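Local coordinates for protein nitrite oxidoreductase subunit C (Kuenenia stuttgartiensis, PDB 7B04) that binds heme b and calcium ions and probably carries electrons as the heme subunit of the nitrite oxidoreductase complex, at residues F111-D120 / R131-P139; S246-G254 / F267-D278. All blocks are in the same frame, centred on the assembly; numbering follows the deposited sequence.

Interaction 1: F111-D120 / R131-P139; sequences FQVIWDDATD and RDGAALMFP. With CA (calcium ion), chain B; HEM (protoporphyrin IX containing Fe), chain D.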
loop_
_atom_site.group_PDB
_atom_site.type_symbol
_atom_site.label_atom_id
_atom_site.label_comp_id
_atom_site.label_asym_id
_atom_site.label_seq_id
_atom_site.Cartn_x
_atom_site.Cartn_y
_atom_site.Cartn_z
ATOM N N PHE C 111 -13.069 8.428 -57.082
ATOM C CA PHE C 111 -12.052 7.420 -57.362
ATOM C C PHE C 111 -12.414 6.153 -56.615
ATOM O O PHE C 111 -12.733 6.213 -55.426
ATOM C CB PHE C 111 -10.656 7.843 -56.874
ATOM C CG PHE C 111 -9.988 8.884 -57.714
ATOM C CD1 PHE C 111 -10.421 10.197 -57.678
ATOM C CD2 PHE C 111 -8.885 8.572 -58.494
ATOM C CE1 PHE C 111 -9.788 11.174 -58.425
ATOM C CE2 PHE C 111 -8.247 9.554 -59.250
ATOM C CZ PHE C 111 -8.704 10.852 -59.211
ATOM N N GLN C 112 -12.332 5.012 -57.293
ATOM C CA GLN C 112 -12.596 3.715 -56.682
ATOM C C GLN C 112 -11.319 2.887 -56.714
ATOM O O GLN C 112 -10.729 2.695 -57.789
ATOM C CB GLN C 112 -13.720 2.996 -57.433
ATOM C CG GLN C 112 -14.227 1.735 -56.779
ATOM C CD GLN C 112 -14.892 0.813 -57.768
ATOM O OE1 GLN C 112 -14.257 0.333 -58.707
ATOM N NE2 GLN C 112 -16.190 0.585 -57.589
ATOM N N VAL C 113 -10.902 2.389 -55.551
ATOM C CA VAL C 113 -9.680 1.607 -55.411
ATOM C C VAL C 113 -10.049 0.249 -54.822
ATOM O O VAL C 113 -10.761 0.171 -53.810
ATOM C CB VAL C 113 -8.645 2.319 -54.526
ATOM C CG1 VAL C 113 -7.330 1.577 -54.559
ATOM C CG2 VAL C 113 -8.470 3.769 -54.982
ATOM N N ILE C 114 -9.543 -0.819 -55.441
ATOM C CA ILE C 114 -9.838 -2.188 -55.038
ATOM C C ILE C 114 -8.540 -2.974 -54.917
ATOM O O ILE C 114 -7.718 -2.977 -55.841
ATOM C CB ILE C 114 -10.768 -2.881 -56.050
ATOM C CG1 ILE C 114 -12.168 -2.276 -56.005
ATOM C CG2 ILE C 114 -10.814 -4.372 -55.801
ATOM C CD1 ILE C 114 -13.079 -2.782 -57.101
ATOM N N TRP C 115 -8.369 -3.653 -53.786
ATOM C CA TRP C 115 -7.240 -4.543 -53.574
ATOM C C TRP C 115 -7.717 -5.711 -52.724
ATOM O O TRP C 115 -8.747 -5.633 -52.051
ATOM C CB TRP C 115 -6.064 -3.828 -52.902
ATOM C CG TRP C 115 -6.309 -3.475 -51.467
ATOM C CD1 TRP C 115 -5.912 -4.180 -50.368
ATOM C CD2 TRP C 115 -7.012 -2.327 -50.975
ATOM N NE1 TRP C 115 -6.318 -3.539 -49.223
ATOM C CE2 TRP C 115 -6.996 -2.400 -49.568
ATOM C CE3 TRP C 115 -7.649 -1.245 -51.588
ATOM C CZ2 TRP C 115 -7.592 -1.430 -48.764
ATOM C CZ3 TRP C 115 -8.242 -0.286 -50.789
ATOM C CH2 TRP C 115 -8.211 -0.385 -49.393
ATOM N N ASP C 116 -6.955 -6.796 -52.757
ATOM C CA ASP C 116 -7.317 -8.015 -52.045
ATOM C C ASP C 116 -6.610 -8.083 -50.705
ATOM O O ASP C 116 -5.393 -7.931 -50.622
ATOM C CB ASP C 116 -6.986 -9.266 -52.846
ATOM C CG ASP C 116 -7.434 -9.175 -54.288
ATOM O OD1 ASP C 116 -8.663 -9.127 -54.508
ATOM O OD2 ASP C 116 -6.576 -9.191 -55.201
ATOM N N ASP C 117 -7.373 -8.252 -49.648
ATOM C CA ASP C 117 -6.772 -8.463 -48.336
ATOM C C ASP C 117 -7.675 -9.331 -47.473
ATOM O O ASP C 117 -8.889 -9.147 -47.429
ATOM C CB ASP C 117 -6.303 -7.149 -47.673
ATOM C CG ASP C 117 -6.159 -7.239 -46.139
ATOM O OD1 ASP C 117 -5.212 -7.929 -45.690
ATOM O OD2 ASP C 117 -6.846 -6.368 -45.473
ATOM N N ALA C 118 -7.063 -10.354 -46.881
ATOM C CA ALA C 118 -7.747 -11.440 -46.192
ATOM C C ALA C 118 -8.244 -11.078 -44.801
ATOM O O ALA C 118 -8.972 -11.875 -44.201
ATOM C CB ALA C 118 -6.804 -12.644 -46.089
ATOM N N THR C 119 -7.914 -9.895 -44.290
ATOM C CA THR C 119 -8.225 -9.532 -42.917
ATOM C C THR C 119 -8.921 -8.181 -42.887
ATOM O O THR C 119 -8.522 -7.249 -43.591
ATOM C CB THR C 119 -6.975 -9.499 -42.031
ATOM O OG1 THR C 119 -6.121 -8.428 -42.442
ATOM C CG2 THR C 119 -6.214 -10.812 -42.118
ATOM N N ASP C 120 -9.967 -8.089 -42.068
ATOM C CA ASP C 120 -10.681 -6.840 -41.820
ATOM C C ASP C 120 -10.158 -6.230 -40.522
ATOM O O ASP C 120 -10.635 -6.541 -39.430
ATOM C CB ASP C 120 -12.182 -7.100 -41.744
ATOM C CG ASP C 120 -12.515 -8.376 -40.970
ATOM O OD1 ASP C 120 -13.445 -8.350 -40.134
ATOM O OD2 ASP C 120 -11.842 -9.408 -41.189
ATOM N N ARG C 131 -4.691 -0.347 -38.315
ATOM C CA ARG C 131 -5.844 -0.230 -39.191
ATOM C C ARG C 131 -5.434 -0.537 -40.622
ATOM O O ARG C 131 -4.303 -0.264 -41.041
ATOM C CB ARG C 131 -6.443 1.175 -39.138
ATOM C CG ARG C 131 -5.411 2.226 -39.552
ATOM C CD ARG C 131 -6.050 3.575 -39.823
ATOM N NE ARG C 131 -6.313 4.289 -38.585
ATOM C CZ ARG C 131 -5.429 5.100 -38.014
ATOM N NH1 ARG C 131 -4.230 5.289 -38.564
ATOM N NH2 ARG C 131 -5.738 5.713 -36.881
ATOM N N ASP C 132 -6.383 -1.071 -41.384
ATOM C CA ASP C 132 -6.222 -1.122 -42.833
ATOM C C ASP C 132 -6.520 0.245 -43.420
ATOM O O ASP C 132 -7.457 0.921 -43.000
ATOM C CB ASP C 132 -7.130 -2.159 -43.463
ATOM C CG ASP C 132 -6.620 -3.562 -43.265
ATOM O OD1 ASP C 132 -7.277 -4.318 -42.534
ATOM O OD2 ASP C 132 -5.553 -3.899 -43.819
ATOM N N GLY C 133 -5.703 0.659 -44.378
ATOM C CA GLY C 133 -5.860 1.974 -44.964
ATOM C C GLY C 133 -5.446 2.005 -46.420
ATOM O O GLY C 133 -4.746 1.115 -46.919
ATOM N N ALA C 134 -5.925 3.037 -47.108
ATOM C CA ALA C 134 -5.554 3.307 -48.486
ATOM C C ALA C 134 -5.451 4.811 -48.678
ATOM O O ALA C 134 -6.120 5.588 -47.990
ATOM C CB ALA C 134 -6.566 2.718 -49.465
ATOM N N ALA C 135 -4.600 5.221 -49.613
ATOM C CA ALA C 135 -4.394 6.644 -49.825
ATOM C C ALA C 135 -4.046 6.935 -51.276
ATOM O O ALA C 135 -3.385 6.139 -51.950
ATOM C CB ALA C 135 -3.296 7.202 -48.916
ATOM N N LEU C 136 -4.501 8.094 -51.738
ATOM C CA LEU C 136 -4.147 8.636 -53.038
ATOM C C LEU C 136 -3.487 9.990 -52.835
ATOM O O LEU C 136 -3.769 10.694 -51.861
ATOM C CB LEU C 136 -5.376 8.786 -53.937
ATOM C CG LEU C 136 -6.140 7.503 -54.251
ATOM C CD1 LEU C 136 -7.446 7.823 -54.956
ATOM C CD2 LEU C 136 -5.287 6.565 -55.091
ATOM N N MET C 137 -2.593 10.348 -53.750
ATOM C CA MET C 137 -1.863 11.598 -53.626
ATOM C C MET C 137 -1.742 12.240 -54.994
ATOM O O MET C 137 -1.627 11.559 -56.017
ATOM C CB MET C 137 -0.489 11.419 -52.973
ATOM C CG MET C 137 0.613 10.865 -53.830
ATOM S SD MET C 137 2.119 10.867 -52.841
ATOM C CE MET C 137 3.357 10.662 -54.106
ATOM N N PHE C 138 -1.791 13.563 -54.999
ATOM C CA PHE C 138 -1.784 14.338 -56.219
ATOM C C PHE C 138 -0.798 15.484 -56.078
ATOM O O PHE C 138 -0.682 16.076 -54.998
ATOM C CB PHE C 138 -3.175 14.922 -56.503
ATOM C CG PHE C 138 -4.249 13.893 -56.640
ATOM C CD1 PHE C 138 -4.575 13.380 -57.881
ATOM C CD2 PHE C 138 -4.936 13.437 -55.527
ATOM C CE1 PHE C 138 -5.567 12.432 -58.013
ATOM C CE2 PHE C 138 -5.927 12.487 -55.651
ATOM C CZ PHE C 138 -6.244 11.983 -56.896
ATOM N N PRO C 139 -0.070 15.823 -57.137
ATOM C CA PRO C 139 0.760 17.020 -57.064
ATOM C C PRO C 139 -0.159 18.223 -57.057
ATOM O O PRO C 139 -1.158 18.264 -57.781
ATOM C CB PRO C 139 1.593 16.958 -58.349
ATOM C CG PRO C 139 1.453 15.536 -58.844
ATOM C CD PRO C 139 0.079 15.132 -58.427
HETATM CA CA CA B . -6.357 -6.291 -43.235
HETATM C CHA HEM D . 3.314 8.301 -44.084
HETATM C CHB HEM D . 7.550 7.263 -46.258
HETATM C CHC HEM D . 5.138 7.021 -50.471
HETATM C CHD HEM D . 0.913 8.235 -48.323
HETATM C C1A HEM D . 4.668 8.137 -44.313
HETATM C C2A HEM D . 5.731 8.433 -43.376
HETATM C C3A HEM D . 6.903 8.140 -43.965
HETATM C C4A HEM D . 6.630 7.665 -45.307
HETATM C CMA HEM D . 8.315 8.282 -43.353
HETATM C CAA HEM D . 5.498 8.957 -41.940
HETATM C CBA HEM D . 6.067 10.359 -41.765
HETATM C CGA HEM D . 5.006 11.369 -42.095
HETATM O O1A HEM D . 5.350 12.432 -42.674
HETATM O O2A HEM D . 3.817 11.098 -41.790
HETATM C C1B HEM D . 7.267 7.039 -47.591
HETATM C C2B HEM D . 8.164 6.498 -48.593
HETATM C C3B HEM D . 7.499 6.437 -49.766
HETATM C C4B HEM D . 6.150 6.924 -49.532
HETATM C CMB HEM D . 9.627 6.110 -48.284
HETATM C CAB HEM D . 7.972 5.931 -51.155
HETATM C CBB HEM D . 9.113 5.269 -51.379
HETATM C C1C HEM D . 3.793 7.267 -50.245
HETATM C C2C HEM D . 2.731 7.124 -51.225
HETATM C C3C HEM D . 1.573 7.448 -50.641
HETATM C C4C HEM D . 1.845 7.828 -49.267
HETATM C CMC HEM D . 2.909 6.659 -52.688
HETATM C CAC HEM D . 0.183 7.434 -51.318
HETATM C CBC HEM D . -0.626 8.495 -51.270
HETATM C C1D HEM D . 1.181 8.263 -46.966
HETATM C C2D HEM D . 0.210 8.285 -45.885
HETATM C C3D HEM D . 0.871 8.301 -44.728
HETATM C C4D HEM D . 2.293 8.291 -45.016
HETATM C CMD HEM D . -1.326 8.294 -46.027
HETATM C CAD HEM D . 0.215 8.330 -43.330
HETATM C CBD HEM D . 0.172 6.933 -42.724
HETATM C CGD HEM D . -0.667 6.950 -41.472
HETATM O O1D HEM D . -0.899 5.862 -40.890
HETATM O O2D HEM D . -1.118 8.048 -41.055
HETATM N NA HEM D . 5.260 7.680 -45.474
HETATM N NB HEM D . 6.056 7.282 -48.202
HETATM N NC HEM D . 3.220 7.703 -49.057
HETATM N ND HEM D . 2.450 8.263 -46.393
HETATM FE FE HEM D . 4.417 7.930 -47.235
#

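Interaction 2: S246-G254 / F267-D278; sequences SQDHQDVDG and FCRSLNTGDPLD. With CA (calcium ion), chain E.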
loop_
_atom_site.group_PDB
_atom_site.type_symbol
_atom_site.label_atom_id
_atom_site.label_comp_id
_atom_site.label_asym_id
_atom_site.label_seq_id
_atom_site.Cartn_x
_atom_site.Cartn_y
_atom_site.Cartn_z
ATOM N N SER C 246 -1.550 17.326 -41.458
ATOM C CA SER C 246 -3.001 17.331 -41.563
ATOM C C SER C 246 -3.510 18.738 -41.850
ATOM O O SER C 246 -3.078 19.705 -41.215
ATOM C CB SER C 246 -3.628 16.797 -40.278
ATOM O OG SER C 246 -5.036 16.781 -40.387
ATOM N N GLN C 247 -4.426 18.849 -42.808
ATOM C CA GLN C 247 -4.979 20.136 -43.202
ATOM C C GLN C 247 -5.984 20.648 -42.179
ATOM O O GLN C 247 -6.622 19.876 -41.458
ATOM C CB GLN C 247 -5.666 20.043 -44.565
ATOM C CG GLN C 247 -4.742 19.761 -45.727
ATOM C CD GLN C 247 -5.386 20.101 -47.056
ATOM O OE1 GLN C 247 -6.454 20.714 -47.100
ATOM N NE2 GLN C 247 -4.746 19.699 -48.144
ATOM N N ASP C 248 -6.110 21.976 -42.120
ATOM C CA ASP C 248 -7.092 22.594 -41.235
ATOM C C ASP C 248 -8.508 22.424 -41.775
ATOM O O ASP C 248 -9.447 22.188 -41.007
ATOM C CB ASP C 248 -6.762 24.075 -41.051
ATOM C CG ASP C 248 -5.596 24.301 -40.107
ATOM O OD1 ASP C 248 -5.717 23.952 -38.913
ATOM O OD2 ASP C 248 -4.552 24.816 -40.562
ATOM N N HIS C 249 -8.681 22.551 -43.089
ATOM C CA HIS C 249 -9.978 22.461 -43.754
ATOM C C HIS C 249 -10.054 21.131 -44.494
ATOM O O HIS C 249 -9.411 20.961 -45.536
ATOM C CB HIS C 249 -10.185 23.636 -44.709
ATOM C CG HIS C 249 -11.608 23.829 -45.132
ATOM N ND1 HIS C 249 -12.155 23.183 -46.220
ATOM C CD2 HIS C 249 -12.598 24.593 -44.613
ATOM C CE1 HIS C 249 -13.420 23.542 -46.353
ATOM N NE2 HIS C 249 -13.714 24.397 -45.390
ATOM N N GLN C 250 -10.841 20.194 -43.968
ATOM C CA GLN C 250 -10.951 18.866 -44.560
ATOM C C GLN C 250 -12.051 18.868 -45.612
ATOM O O GLN C 250 -13.179 19.297 -45.344
ATOM C CB GLN C 250 -11.265 17.817 -43.491
ATOM C CG GLN C 250 -10.431 17.928 -42.231
ATOM C CD GLN C 250 -9.041 17.363 -42.409
ATOM O OE1 GLN C 250 -8.875 16.186 -42.726
ATOM N NE2 GLN C 250 -8.032 18.198 -42.203
ATOM N N ASP C 251 -11.721 18.380 -46.811
ATOM C CA ASP C 251 -12.626 18.465 -47.947
ATOM C C ASP C 251 -12.945 17.134 -48.612
ATOM O O ASP C 251 -13.912 17.071 -49.377
ATOM C CB ASP C 251 -12.049 19.412 -49.012
ATOM C CG ASP C 251 -12.244 20.870 -48.659
ATOM O OD1 ASP C 251 -11.246 21.618 -48.635
ATOM O OD2 ASP C 251 -13.399 21.269 -48.407
ATOM N N VAL C 252 -12.178 16.080 -48.352
ATOM C CA VAL C 252 -12.393 14.785 -48.988
ATOM C C VAL C 252 -13.184 13.891 -48.043
ATOM O O VAL C 252 -12.995 13.933 -46.819
ATOM C CB VAL C 252 -11.057 14.133 -49.401
ATOM C CG1 VAL C 252 -10.198 13.834 -48.186
ATOM C CG2 VAL C 252 -11.301 12.872 -50.221
ATOM N N ASP C 253 -14.092 13.098 -48.609
ATOM C CA ASP C 253 -14.867 12.107 -47.876
ATOM C C ASP C 253 -14.873 10.810 -48.680
ATOM O O ASP C 253 -14.310 10.736 -49.777
ATOM C CB ASP C 253 -16.292 12.612 -47.613
ATOM C CG ASP C 253 -16.950 11.921 -46.437
ATOM O OD1 ASP C 253 -16.315 11.026 -45.838
ATOM O OD2 ASP C 253 -18.101 12.277 -46.106
ATOM N N GLY C 254 -15.514 9.779 -48.141
ATOM C CA GLY C 254 -15.557 8.504 -48.836
ATOM C C GLY C 254 -16.279 7.451 -48.024
ATOM O O GLY C 254 -16.578 7.636 -46.839
ATOM N N PHE C 267 -13.166 7.275 -53.105
ATOM C CA PHE C 267 -12.864 8.600 -52.586
ATOM C C PHE C 267 -13.791 9.607 -53.249
ATOM O O PHE C 267 -14.061 9.519 -54.450
ATOM C CB PHE C 267 -11.404 8.978 -52.848
ATOM C CG PHE C 267 -10.410 8.148 -52.083
ATOM C CD1 PHE C 267 -9.929 8.570 -50.853
ATOM C CD2 PHE C 267 -9.951 6.947 -52.598
ATOM C CE1 PHE C 267 -9.008 7.806 -50.153
ATOM C CE2 PHE C 267 -9.033 6.181 -51.905
ATOM C CZ PHE C 267 -8.561 6.612 -50.681
ATOM N N CYS C 268 -14.276 10.564 -52.464
ATOM C CA CYS C 268 -15.227 11.551 -52.951
ATOM C C CYS C 268 -14.738 12.938 -52.569
ATOM O O CYS C 268 -14.449 13.201 -51.397
ATOM C CB CYS C 268 -16.624 11.284 -52.377
ATOM S SG CYS C 268 -17.901 12.454 -52.874
ATOM N N ARG C 269 -14.660 13.821 -53.563
ATOM C CA ARG C 269 -14.219 15.194 -53.377
ATOM C C ARG C 269 -14.788 16.032 -54.509
ATOM O O ARG C 269 -14.970 15.540 -55.626
ATOM C CB ARG C 269 -12.684 15.283 -53.387
ATOM C CG ARG C 269 -12.034 16.189 -52.342
ATOM C CD ARG C 269 -12.012 17.667 -52.724
ATOM N NE ARG C 269 -11.516 17.946 -54.074
ATOM C CZ ARG C 269 -10.243 18.179 -54.383
ATOM N NH1 ARG C 269 -9.905 18.440 -55.639
ATOM N NH2 ARG C 269 -9.306 18.145 -53.445
ATOM N N SER C 270 -15.075 17.294 -54.211
ATOM C CA SER C 270 -15.496 18.216 -55.253
ATOM C C SER C 270 -14.329 18.487 -56.194
ATOM O O SER C 270 -13.162 18.455 -55.791
ATOM C CB SER C 270 -16.011 19.520 -54.647
ATOM O OG SER C 270 -17.228 19.304 -53.954
ATOM N N LEU C 271 -14.649 18.739 -57.466
ATOM C CA LEU C 271 -13.592 18.994 -58.440
ATOM C C LEU C 271 -12.748 20.195 -58.040
ATOM O O LEU C 271 -11.534 20.210 -58.276
ATOM C CB LEU C 271 -14.187 19.216 -59.830
ATOM C CG LEU C 271 -14.652 17.999 -60.628
ATOM C CD1 LEU C 271 -15.301 18.453 -61.914
ATOM C CD2 LEU C 271 -13.485 17.081 -60.926
ATOM N N ASN C 272 -13.365 21.201 -57.425
ATOM C CA ASN C 272 -12.669 22.393 -56.971
ATOM C C ASN C 272 -13.098 22.718 -55.548
ATOM O O ASN C 272 -14.243 22.476 -55.158
ATOM C CB ASN C 272 -12.943 23.580 -57.903
ATOM C CG ASN C 272 -12.484 23.317 -59.324
ATOM O OD1 ASN C 272 -13.297 23.216 -60.241
ATOM N ND2 ASN C 272 -11.175 23.197 -59.510
ATOM N N THR C 273 -12.167 23.276 -54.777
ATOM C CA THR C 273 -12.394 23.608 -53.378
ATOM C C THR C 273 -11.779 24.968 -53.084
ATOM O O THR C 273 -10.843 25.401 -53.761
ATOM C CB THR C 273 -11.802 22.562 -52.424
ATOM O OG1 THR C 273 -10.395 22.454 -52.651
ATOM C CG2 THR C 273 -12.454 21.204 -52.637
ATOM N N GLY C 274 -12.305 25.629 -52.055
ATOM C CA GLY C 274 -11.790 26.928 -51.658
ATOM C C GLY C 274 -10.446 26.910 -50.948
ATOM O O GLY C 274 -9.918 27.989 -50.659
ATOM N N ASP C 275 -9.883 25.732 -50.658
ATOM C CA ASP C 275 -8.575 25.650 -50.007
ATOM C C ASP C 275 -7.476 25.671 -51.061
ATOM O O ASP C 275 -7.458 24.798 -51.937
ATOM C CB ASP C 275 -8.451 24.394 -49.150
ATOM C CG ASP C 275 -7.054 24.239 -48.495
ATOM O OD1 ASP C 275 -6.032 24.777 -48.976
ATOM O OD2 ASP C 275 -6.998 23.563 -47.447
ATOM N N PRO C 276 -6.554 26.634 -51.019
ATOM C CA PRO C 276 -5.462 26.654 -52.006
ATOM C C PRO C 276 -4.506 25.474 -51.881
ATOM O O PRO C 276 -3.807 25.171 -52.855
ATOM C CB PRO C 276 -4.745 27.979 -51.710
ATOM C CG PRO C 276 -5.744 28.798 -50.946
ATOM C CD PRO C 276 -6.539 27.818 -50.147
ATOM N N LEU C 277 -4.438 24.811 -50.726
ATOM C CA LEU C 277 -3.580 23.646 -50.541
ATOM C C LEU C 277 -4.235 22.366 -51.036
ATOM O O LEU C 277 -3.735 21.274 -50.747
ATOM C CB LEU C 277 -3.188 23.488 -49.067
ATOM C CG LEU C 277 -2.335 24.586 -48.434
ATOM C CD1 LEU C 277 -2.128 24.315 -46.950
ATOM C CD2 LEU C 277 -1.002 24.713 -49.152
ATOM N N ASP C 278 -5.339 22.479 -51.768
ATOM C CA ASP C 278 -6.049 21.335 -52.317
ATOM C C ASP C 278 -5.718 21.191 -53.794
ATOM O O ASP C 278 -5.531 22.190 -54.498
ATOM C CB ASP C 278 -7.559 21.522 -52.167
ATOM C CG ASP C 278 -8.076 21.104 -50.809
ATOM O OD1 ASP C 278 -7.271 20.673 -49.959
ATOM O OD2 ASP C 278 -9.300 21.226 -50.590
HETATM CA CA CA E . -8.801 20.918 -47.984
#

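Interaction 1: F111-D120 / R131-P139
A calcium site at the end of a β-sandwich ties D117 and T119 to D132; the fold is consistent with the DOMON-like heme-binding domain of the ethylbenzene dehydrogenase family. D117 offers OD2 alone, 2.3 Å from the calcium, whereas D132 grips it with both carboxylate oxygens, OD1 at 2.3 Å and OD2 at 2.6 Å. T119 binds twice, through its backbone O and through OG1, which chi1 (67°) sets between the backbone N and the carbonyl carbon, facing the ion. N121 and N295 complete the shell, and the cation probably offsets the repulsion between the two aspartates.

Away from the metal, strands 111-116 and 133-139 face each other at 137° with axes 9.3 Å apart, too far for backbone pairing, so side chains fill the interval. W115 lays CH2 against A134 CB at 3.5 Å. L136 extends CD1 to F111 CB and, tip to tip, to V113 CG2. Next to it, the edge of F138 points at the face of F111 in an offset edge-to-face pair, centroids 5.4 Å apart and planes at 68°. With an alanine at F111, the F138 edge would probably lose its aromatic partner and a gap would open beside L136 CD1. On the other side of strand 133-139 lies the heme, whose vinyl CBC is 3.4 Å from M137 CB.

Interaction 2: S246-G254 / F267-D278
D253 and C268 form an antiparallel hydrogen-bonded pair, D253 N to C268 O at 2.8 Å and C268 N to D253 O at 2.7 Å, with G254 and F267 as the adjoining non-hydrogen-bonded pair. Just before this pairing, V252 crosses R269 at about a right angle, its CB 3.7 Å from the arginine CG. CG and CD of R269 also pass beside the carbonyl O of D251.

D253-G254 and F267-C268 lie at the base of the β-hairpin formed by strands 253-258 and 262-270, and beyond its open end the two chains diverge into loops that enclose a calcium ion. Q247 sends an extended side chain across to it, OE1 bound at 2.5 Å, while NE2 of the same amide donates to D278 OD1 at 3.3 Å; amide and carboxylate are nearly coplanar, 29° apart. D278 chelates the ion with both oxygens. Its OD2 also accepts from T273 OG1 at 2.6 Å through the anti lone pair, which helps to fix the rotation of the carboxylate. D251 binds the calcium through OD1, and its carboxylate stands 82° from that of D278. The same OD1 receives H249 ND1 at 3.0 Å, from above the carboxylate plane but within the plane of the imidazole, while the backbone O of H249 is itself a calcium ligand. D235 supplies the remaining bond. D275, known as a ligand of this site, is not bound in this model: its OD2 lies 3.2 Å from the ion. A type I turn from D275 to D278 returns the chain to the metal, and on it L277 packs against P33 of the neighbouring subunit A.

In the fold
Interactions 1 and 2, their centres about 18 Å apart, meet at F267. Strands 108-116 and 262-270 are neighbours in one sheet, and F267 N probably donates to F111 O at 2.6 Å. The F267 ring then enters the interior of interaction 1: its CD2 lies 3.5 Å from L136 CD1, its CE2 4.0 Å from V113 CG2, and its CZ 3.8 Å from A134 O. The side chain of F267 remains about 8 Å from the heme, which A135, L136 and M137 touch directly and for which M155 is an axial ligand and K305 a covalent attachment. The two calcium ions, 27.7 Å apart, thus sit at separate loop regions of the same heme domain.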